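Local coordinates for uncharacterized protein (PDB 3LFT) that probably serves as the substrate-binding protein of an ABC transporter, with L-tryptophan bound between its two alpha/beta lobes, at residues D17-Y20 with K21-D25; S79-D83 with L84-M88; K104-G108 with N109-V113; K245-V248 with Q249-G253. All blocks are in the same frame, centred on the assembly; numbering follows the deposited sequence. Where two conformers were deposited one is given.

All four interactions are local contacts within one lobe of the bilobal protein, the one built on the six-stranded parallel sheet, and they follow one another along the chain without overlap. Interaction 1 lies on helix 14-29, interaction 2 on the turn between helix 71-80 and strand 86-89, interaction 3 at the start of strand 110-115, and interaction 4 at the end of helix 236-251. Interactions 2 and 3, with centres about 10 Å apart, share neighbouring strands; interaction 4 touches all the others, Met246, Ile247 and Val250 doing much of the packing. Interaction 1 alone includes a residue of the tryptophan pocket, Ile19, whereas the rest build the lobe behind it.

Interaction 1. Residues D17-Y20 with K21-D25; sequences DLIY and KGIQD
With CG of Tyr20 anti to the backbone N (chi1 -177°) and CG of Gln24 turned beside its own backbone N (chi1 -67°), the phenol ring and the carboxamide one helical turn further on are brought over each other. The glutamine chain is extended beyond CG, and the amide is turned to lie 11° from the ring plane. CD of Gln24 sits 3.8 Å from Tyr20 CE1, and NE2 lies above the same face, displaced toward the rim. Nearer the backbone, Gln24 CG makes a CH-pi contact 4.2 Å from the ring centroid. NE2 also gives a weak hydrogen bond to Tyr20 O at 3.5 Å, which adds to the main-chain bond that this oxygen accepts from Gln24 N at 3.0 Å.

Such i to i+4 pairing belongs to helix 14-29, the crossover helix of a beta-alpha-beta unit between strands 3-9 and 37-43. The Tyr20 ring additionally stacks with Phe41 of the second strand. Ile23 meets the rim of the ring, its CD1 4.3 Å from Tyr20 CD2. The same Ile23 methyl meets Ile19 CG2 at 4.2 Å, making a buried apolar ridge that continues onto Ile69 and Ile247. Ile19 also touches the bound tryptophan, while the carboxylate of Asp17 accepts a hydrogen bond from Gln9 through OD1.

Interaction 2. Residues S79-D83 with L84-M88; sequences SATKD and LPVIM
Hydrogen bonding in this turn centres on Thr81 OG1, which accepts two backbone N-H groups. Leu84 N donates to Thr81 OG1 at 3.1 Å along a nearly straight line (169° at the hydrogen), and Asp83 N reaches the same Thr81 OG1 at 3.3 Å with more bend. With OG1 anti to the threonine N and beside the carbonyl carbon (chi1 -174°), the oxygen faces the residues that follow. Asp83 OD1 lies 3.1 Å from Leu84 N. A carbon also closes on the hydroxyl, CB of Leu84 standing 3.5 Å from Thr81 OG1.

The bond from Asp83 N closes an ST turn, and Thr81 breaks from the conformation of helix 71-80. The turn thus reverses the chain into strand 86-89 and completes the beta-alpha-beta unit begun by strand 65-69. Asn109 ND2, at the head of the next strand, hydrogen-bonds to both Thr81 O and Leu84 O, tying the two limbs of the turn to the sheet.

Apolar contact falls to the other branch of the threonine. Its methyl, Thr81 CG2, meets Val86 CG2 at 3.8 Å, and both side chains are buried. On strand 86-89, Val86 packs further on Val66 and Val110; Ile87, and Pro85 just ahead of the strand, meet Val250 of helix 236-251.

Interaction 3. Residues K104-G108 with N109-V113; sequences KKPGG and NVTGV
Pro106 makes the direct contact, its ring turned toward the strand that follows. CB of Pro106 lies 3.1 Å from Val110 O, a close carbon-to-oxygen approach, and CG of the same proline stands 4.1 Å from Thr111 OG1. The proline ring and the threonine side chain pass at a slant. A chi1 of -172° swings OG1 of Thr111 away from its backbone N and puts the hydroxyl, rather than the methyl, beside the ring; this hydroxyl has its own polar partner in Thr259 O.

Gly107 comes next with a positive phi of 89°, where a side chain would press against the carbonyl of Pro106; the conformation therefore suits glycine and lets the chain swing round. Gly108 is extended and leads the chain back toward the strand. Gly108 N, at 2.8 Å, and Val110 N, at 3.0 Å, both donate to water 1. One water thereby bridges two backbone donors across the bend, where no direct hydrogen bond joins 104-108 to 109-113. The oxygen of water 1 is also 2.8 Å from Val110 O. Just past the bend, Asn109 is held through its side chain by the turn that precedes strand 86-89.

From there the chain runs into strand 110-115, which lies between strands 86-89 and 262-264 in the parallel sheet. Thr111 pairs through its backbone with Val86 and Met88, and Gly112 with Asn262. Helix 236-251 covers one side of this strand, Met246 packing on Thr111 and Val113; the side chain of Val110 instead meets Met88.

Interaction 4. Residues K245-V248 with Q249-G253; sequences KMIV and QVLKG
Lys252 lies alongside Val248 one turn earlier, the two side chains running in parallel, and the lysine can be followed atom by atom. Its CB rests 3.4 Å from Val248 O, and CG, beside the lysine N at chi1 -66°, is 3.3 Å from the same oxygen. CD of the lysine then passes to the Val248 methyl CG1 at 3.9 Å, and CE is closer to it at 3.7 Å. A final bend at chi4 takes NZ away to a hydrogen bond with Tyr32 OH, whose side chain also touches Val248.

On the neighbouring flank Ile247 and Leu251 repeat the pattern, Ile247 CG2 to Leu251 CD1 at 4.0 Å, facing Leu65 of the sheet. Gln249 slants across Met246, a selenomethionine, with Gln249 NE2 3.8 Å from Met246 CG. Regular main-chain bonds run beneath these pairs, among them Lys252 N to Val248 O at 2.9 Å. Gly253, at a positive phi of 118°, ends helix 236-251 in a Schellman motif, and its N bonds back to Val250 O.

The chemistry divides the helix by face. Ile247, Val250 and Leu251 bury hydrocarbon against strand 65-69, whereas Lys245 enters salt bridges with Glu29 and Glu30. Lys252 combines both characters, its aliphatic stem packing on Val248 while the ammonium group keeps a polar partner in Tyr32.

Interaction 1. Residues D17-Y20 with K21-D25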
# COMPACT_ATOMS: atom_id res chain seq x y z
N ASP A 17 -4.22 5.95 -6.97
CA ASP A 17 -4.51 7.15 -7.76
C ASP A 17 -3.86 8.39 -7.14
O ASP A 17 -3.31 9.23 -7.84
CB ASP A 17 -6.01 7.38 -7.88
CG ASP A 17 -6.73 6.31 -8.67
OD1 ASP A 17 -6.14 5.64 -9.53
OD2 ASP A 17 -7.96 6.22 -8.50
N LEU A 18 -3.90 8.49 -5.81
CA LEU A 18 -3.30 9.62 -5.10
C LEU A 18 -1.76 9.58 -5.17
O LEU A 18 -1.12 10.64 -5.34
CB LEU A 18 -3.81 9.69 -3.66
CG LEU A 18 -3.41 10.90 -2.82
CD1 LEU A 18 -3.65 12.25 -3.50
CD2 LEU A 18 -4.15 10.82 -1.50
N ILE A 19 -1.17 8.39 -5.07
CA ILE A 19 0.26 8.25 -5.31
C ILE A 19 0.63 8.75 -6.71
O ILE A 19 1.60 9.51 -6.86
CB ILE A 19 0.71 6.80 -5.08
CG1 ILE A 19 0.56 6.46 -3.59
CG2 ILE A 19 2.16 6.59 -5.56
CD1 ILE A 19 0.70 4.98 -3.33
N TYR A 20 -0.14 8.36 -7.72
CA TYR A 20 0.16 8.82 -9.07
C TYR A 20 0.05 10.34 -9.19
O TYR A 20 0.88 10.98 -9.85
CB TYR A 20 -0.67 8.08 -10.13
CG TYR A 20 -0.33 8.47 -11.56
CD1 TYR A 20 -1.33 8.86 -12.45
CD2 TYR A 20 0.99 8.48 -11.99
CE1 TYR A 20 -1.00 9.22 -13.76
CE2 TYR A 20 1.32 8.86 -13.29
CZ TYR A 20 0.33 9.22 -14.15
OH TYR A 20 0.66 9.59 -15.44
N LYS A 21 -0.97 10.94 -8.56
CA LYS A 21 -1.09 12.40 -8.53
C LYS A 21 0.17 13.00 -7.92
O LYS A 21 0.74 13.97 -8.44
CB LYS A 21 -2.34 12.81 -7.74
CG LYS A 21 -2.32 14.23 -7.16
CD LYS A 21 -2.66 15.29 -8.18
CE LYS A 21 -2.61 16.67 -7.55
NZ LYS A 21 -2.76 16.59 -6.06
N GLY A 22 0.63 12.41 -6.80
CA GLY A 22 1.88 12.85 -6.15
C GLY A 22 3.09 12.74 -7.06
O GLY A 22 3.92 13.65 -7.10
N ILE A 23 3.19 11.65 -7.82
CA ILE A 23 4.28 11.50 -8.79
C ILE A 23 4.28 12.67 -9.77
O ILE A 23 5.33 13.29 -10.00
CB ILE A 23 4.18 10.15 -9.54
CG1 ILE A 23 4.53 8.98 -8.60
CG2 ILE A 23 5.08 10.15 -10.82
CD1 ILE A 23 4.17 7.61 -9.16
N GLN A 24 3.12 12.96 -10.34
CA GLN A 24 2.99 14.06 -11.29
C GLN A 24 3.35 15.39 -10.64
O GLN A 24 4.02 16.20 -11.27
CB GLN A 24 1.58 14.11 -11.84
CG GLN A 24 1.22 12.92 -12.72
CD GLN A 24 -0.25 12.91 -13.10
OE1 GLN A 24 -0.61 13.10 -14.27
NE2 GLN A 24 -1.11 12.68 -12.12
N ASP A 25 2.93 15.60 -9.39
CA ASP A 25 3.23 16.85 -8.71
C ASP A 25 4.73 16.96 -8.49
O ASP A 25 5.29 18.04 -8.65
CB ASP A 25 2.50 16.93 -7.37
CG ASP A 25 1.00 17.07 -7.53
OD1 ASP A 25 0.50 17.41 -8.64
OD2 ASP A 25 0.31 16.87 -6.51

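Interaction 2. Residues S79-D83 with L84-M88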
# COMPACT_ATOMS: atom_id res chain seq x y z
N SER A 79 11.02 -7.85 -13.63
CA SER A 79 11.16 -9.13 -14.30
C SER A 79 11.43 -8.93 -15.79
O SER A 79 12.19 -9.68 -16.40
CB SER A 79 9.89 -9.96 -14.10
OG SER A 79 9.99 -11.19 -14.77
N ALA A 80 10.79 -7.91 -16.37
CA ALA A 80 10.84 -7.66 -17.81
C ALA A 80 12.14 -7.01 -18.26
O ALA A 80 12.49 -7.09 -19.45
CB ALA A 80 9.63 -6.80 -18.22
N THR A 81 12.86 -6.35 -17.34
CA THR A 81 14.15 -5.73 -17.67
C THR A 81 15.12 -5.76 -16.52
O THR A 81 14.74 -5.50 -15.36
CB THR A 81 13.97 -4.27 -18.17
OG1 THR A 81 15.24 -3.77 -18.60
CG2 THR A 81 13.39 -3.33 -17.08
N LYS A 82 16.38 -6.06 -16.83
CA LYS A 82 17.45 -6.04 -15.84
C LYS A 82 18.35 -4.82 -16.03
O LYS A 82 19.24 -4.57 -15.21
CB LYS A 82 18.29 -7.33 -15.89
CG LYS A 82 17.48 -8.63 -15.83
CD LYS A 82 16.58 -8.69 -14.60
CE LYS A 82 15.86 -10.03 -14.47
NZ LYS A 82 14.84 -9.98 -13.38
N ASP A 83 18.13 -4.06 -17.10
CA ASP A 83 19.06 -2.94 -17.40
C ASP A 83 18.42 -1.55 -17.42
O ASP A 83 19.10 -0.58 -17.09
CB ASP A 83 19.99 -3.19 -18.61
CG ASP A 83 19.26 -3.61 -19.86
OD1 ASP A 83 18.03 -3.40 -19.95
OD2 ASP A 83 19.92 -4.14 -20.78
N LEU A 84 17.13 -1.45 -17.73
CA LEU A 84 16.45 -0.16 -17.72
C LEU A 84 16.09 0.19 -16.26
O LEU A 84 15.60 -0.68 -15.55
CB LEU A 84 15.18 -0.25 -18.57
CG LEU A 84 14.42 1.05 -18.78
CD1 LEU A 84 15.20 2.00 -19.67
CD2 LEU A 84 13.04 0.76 -19.36
N PRO A 85 16.28 1.45 -15.82
CA PRO A 85 15.87 1.76 -14.44
C PRO A 85 14.39 1.53 -14.17
O PRO A 85 13.52 1.92 -14.97
CB PRO A 85 16.21 3.25 -14.30
CG PRO A 85 17.31 3.49 -15.28
CD PRO A 85 16.97 2.59 -16.46
N VAL A 86 14.12 0.89 -13.04
CA VAL A 86 12.77 0.63 -12.55
C VAL A 86 12.62 1.35 -11.21
O VAL A 86 13.39 1.11 -10.28
CB VAL A 86 12.54 -0.86 -12.37
CG1 VAL A 86 11.15 -1.13 -11.75
CG2 VAL A 86 12.69 -1.61 -13.71
N ILE A 87 11.64 2.24 -11.13
CA ILE A 87 11.41 3.00 -9.91
C ILE A 87 10.17 2.45 -9.22
O ILE A 87 9.07 2.45 -9.79
CB ILE A 87 11.22 4.51 -10.21
CG1 ILE A 87 12.35 5.06 -11.09
CG2 ILE A 87 11.10 5.29 -8.90
CD1 ILE A 87 13.79 4.82 -10.62
N MSE A 88 10.35 1.99 -7.98
CA MSE A 88 9.26 1.53 -7.15
C MSE A 88 8.48 2.71 -6.58
O MSE A 88 9.08 3.62 -5.99
CB MSE A 88 9.81 0.75 -5.96
CG MSE A 88 10.66 -0.48 -6.32
SE MSE A 88 11.35 -1.41 -4.75
CE MSE A 88 12.36 0.03 -3.92

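Interaction 3. Residues K104-G108 with N109-V113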
# COMPACT_ATOMS: atom_id res chain seq x y z
N LYS A 104 20.16 0.02 1.26
CA LYS A 104 21.22 0.99 1.05
C LYS A 104 21.82 0.91 -0.34
O LYS A 104 21.99 1.93 -1.00
CB LYS A 104 22.30 0.79 2.11
CG LYS A 104 23.51 1.71 1.96
CD LYS A 104 23.12 3.19 2.12
CE LYS A 104 24.30 4.10 2.17
NZ LYS A 104 25.09 3.89 3.39
N LYS A 105 22.10 -0.31 -0.78
CA LYS A 105 22.67 -0.56 -2.11
C LYS A 105 21.78 -1.60 -2.79
O LYS A 105 22.02 -2.81 -2.69
CB LYS A 105 24.13 -1.04 -2.01
N PRO A 106 20.73 -1.14 -3.47
CA PRO A 106 19.80 -2.07 -4.12
C PRO A 106 20.50 -3.07 -5.01
O PRO A 106 20.09 -4.23 -5.07
CB PRO A 106 18.86 -1.13 -4.87
CG PRO A 106 18.80 0.07 -3.94
CD PRO A 106 20.24 0.25 -3.51
N GLY A 107 21.57 -2.63 -5.69
CA GLY A 107 22.48 -3.57 -6.37
C GLY A 107 22.15 -3.93 -7.79
O GLY A 107 22.96 -4.60 -8.44
N GLY A 108 20.99 -3.50 -8.28
CA GLY A 108 20.60 -3.76 -9.68
C GLY A 108 19.96 -2.52 -10.28
O GLY A 108 20.34 -1.38 -9.95
N ASN A 109 18.97 -2.73 -11.13
CA ASN A 109 18.33 -1.63 -11.84
C ASN A 109 17.09 -1.05 -11.15
O ASN A 109 16.40 -0.21 -11.71
CB ASN A 109 17.99 -2.05 -13.27
CG ASN A 109 16.97 -3.18 -13.33
OD1 ASN A 109 17.07 -4.18 -12.62
ND2 ASN A 109 16.03 -3.06 -14.26
N VAL A 110 16.83 -1.45 -9.90
CA VAL A 110 15.62 -1.07 -9.18
C VAL A 110 15.93 -0.22 -7.94
O VAL A 110 16.76 -0.59 -7.13
CB VAL A 110 14.82 -2.32 -8.71
CG1 VAL A 110 13.53 -1.90 -8.04
CG2 VAL A 110 14.55 -3.30 -9.87
N THR A 111 15.25 0.90 -7.79
CA THR A 111 15.26 1.66 -6.52
C THR A 111 13.89 2.29 -6.35
O THR A 111 13.01 2.03 -7.17
CB THR A 111 16.41 2.69 -6.49
OG1 THR A 111 16.46 3.24 -5.17
CG2 THR A 111 16.23 3.79 -7.49
N GLY A 112 13.71 3.09 -5.30
CA GLY A 112 12.45 3.85 -5.19
C GLY A 112 11.98 4.05 -3.77
O GLY A 112 12.79 4.13 -2.85
N VAL A 113 10.65 4.08 -3.62
CA VAL A 113 9.99 4.49 -2.37
C VAL A 113 9.20 3.33 -1.79
O VAL A 113 8.47 2.64 -2.51
CB VAL A 113 9.04 5.69 -2.67
CG1 VAL A 113 8.12 5.96 -1.47
CG2 VAL A 113 9.86 6.93 -3.02
O HOH W 1 18.30 -2.87 -7.67

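Interaction 4. Residues K245-V248 with Q249-G253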
# COMPACT_ATOMS: atom_id res chain seq x y z
N LYS A 245 10.37 12.80 -7.16
CA LYS A 245 11.72 13.32 -6.99
C LYS A 245 12.80 12.30 -7.28
O LYS A 245 13.83 12.67 -7.85
CB LYS A 245 11.87 13.94 -5.62
CG LYS A 245 11.06 15.23 -5.57
CD LYS A 245 11.10 15.94 -4.24
CE LYS A 245 10.25 17.20 -4.31
NZ LYS A 245 10.79 18.22 -5.25
N MSE A 246 12.59 11.03 -6.93
CA MSE A 246 13.57 9.98 -7.26
C MSE A 246 13.60 9.71 -8.76
O MSE A 246 14.68 9.46 -9.30
CB MSE A 246 13.31 8.69 -6.48
CG MSE A 246 13.49 8.91 -4.98
SE MSE A 246 13.42 7.26 -3.98
CE MSE A 246 15.18 6.58 -4.45
N ILE A 247 12.45 9.79 -9.44
CA ILE A 247 12.45 9.65 -10.89
C ILE A 247 13.37 10.71 -11.49
O ILE A 247 14.17 10.41 -12.38
CB ILE A 247 11.03 9.81 -11.43
CG1 ILE A 247 10.17 8.60 -11.04
CG2 ILE A 247 11.05 9.97 -12.94
CD1 ILE A 247 8.67 8.85 -11.24
N VAL A 248 13.25 11.95 -11.02
CA VAL A 248 14.08 13.03 -11.55
C VAL A 248 15.55 12.76 -11.26
O VAL A 248 16.41 12.97 -12.13
CB VAL A 248 13.63 14.38 -10.99
CG1 VAL A 248 14.62 15.49 -11.32
CG2 VAL A 248 12.24 14.72 -11.54
N GLN A 249 15.87 12.30 -10.04
CA GLN A 249 17.26 11.98 -9.72
C GLN A 249 17.84 10.99 -10.72
O GLN A 249 19.01 11.12 -11.14
CB GLN A 249 17.35 11.37 -8.33
CG GLN A 249 17.40 12.26 -7.15
CD GLN A 249 17.69 11.42 -5.92
OE1 GLN A 249 18.85 11.11 -5.60
NE2 GLN A 249 16.63 10.98 -5.27
N VAL A 250 17.06 9.97 -11.09
CA VAL A 250 17.51 8.95 -12.01
C VAL A 250 17.59 9.48 -13.44
O VAL A 250 18.57 9.22 -14.14
CB VAL A 250 16.70 7.63 -11.87
CG1 VAL A 250 17.13 6.61 -12.93
CG2 VAL A 250 16.88 7.04 -10.47
N LEU A 251 16.62 10.30 -13.86
CA LEU A 251 16.72 10.93 -15.18
C LEU A 251 18.01 11.72 -15.29
O LEU A 251 18.65 11.72 -16.36
CB LEU A 251 15.51 11.84 -15.46
CG LEU A 251 14.18 11.12 -15.64
CD1 LEU A 251 13.05 12.13 -15.71
CD2 LEU A 251 14.19 10.21 -16.87
N LYS A 252 18.38 12.38 -14.19
CA LYS A 252 19.58 13.22 -14.12
C LYS A 252 20.86 12.42 -13.89
O LYS A 252 21.95 13.00 -13.79
CB LYS A 252 19.43 14.31 -13.05
CG LYS A 252 18.37 15.33 -13.39
CD LYS A 252 18.30 16.43 -12.34
CE LYS A 252 17.33 17.53 -12.77
NZ LYS A 252 17.70 18.15 -14.08
N GLY A 253 20.74 11.09 -13.85
CA GLY A 253 21.94 10.24 -13.86
C GLY A 253 22.20 9.36 -12.66
O GLY A 253 23.17 8.59 -12.66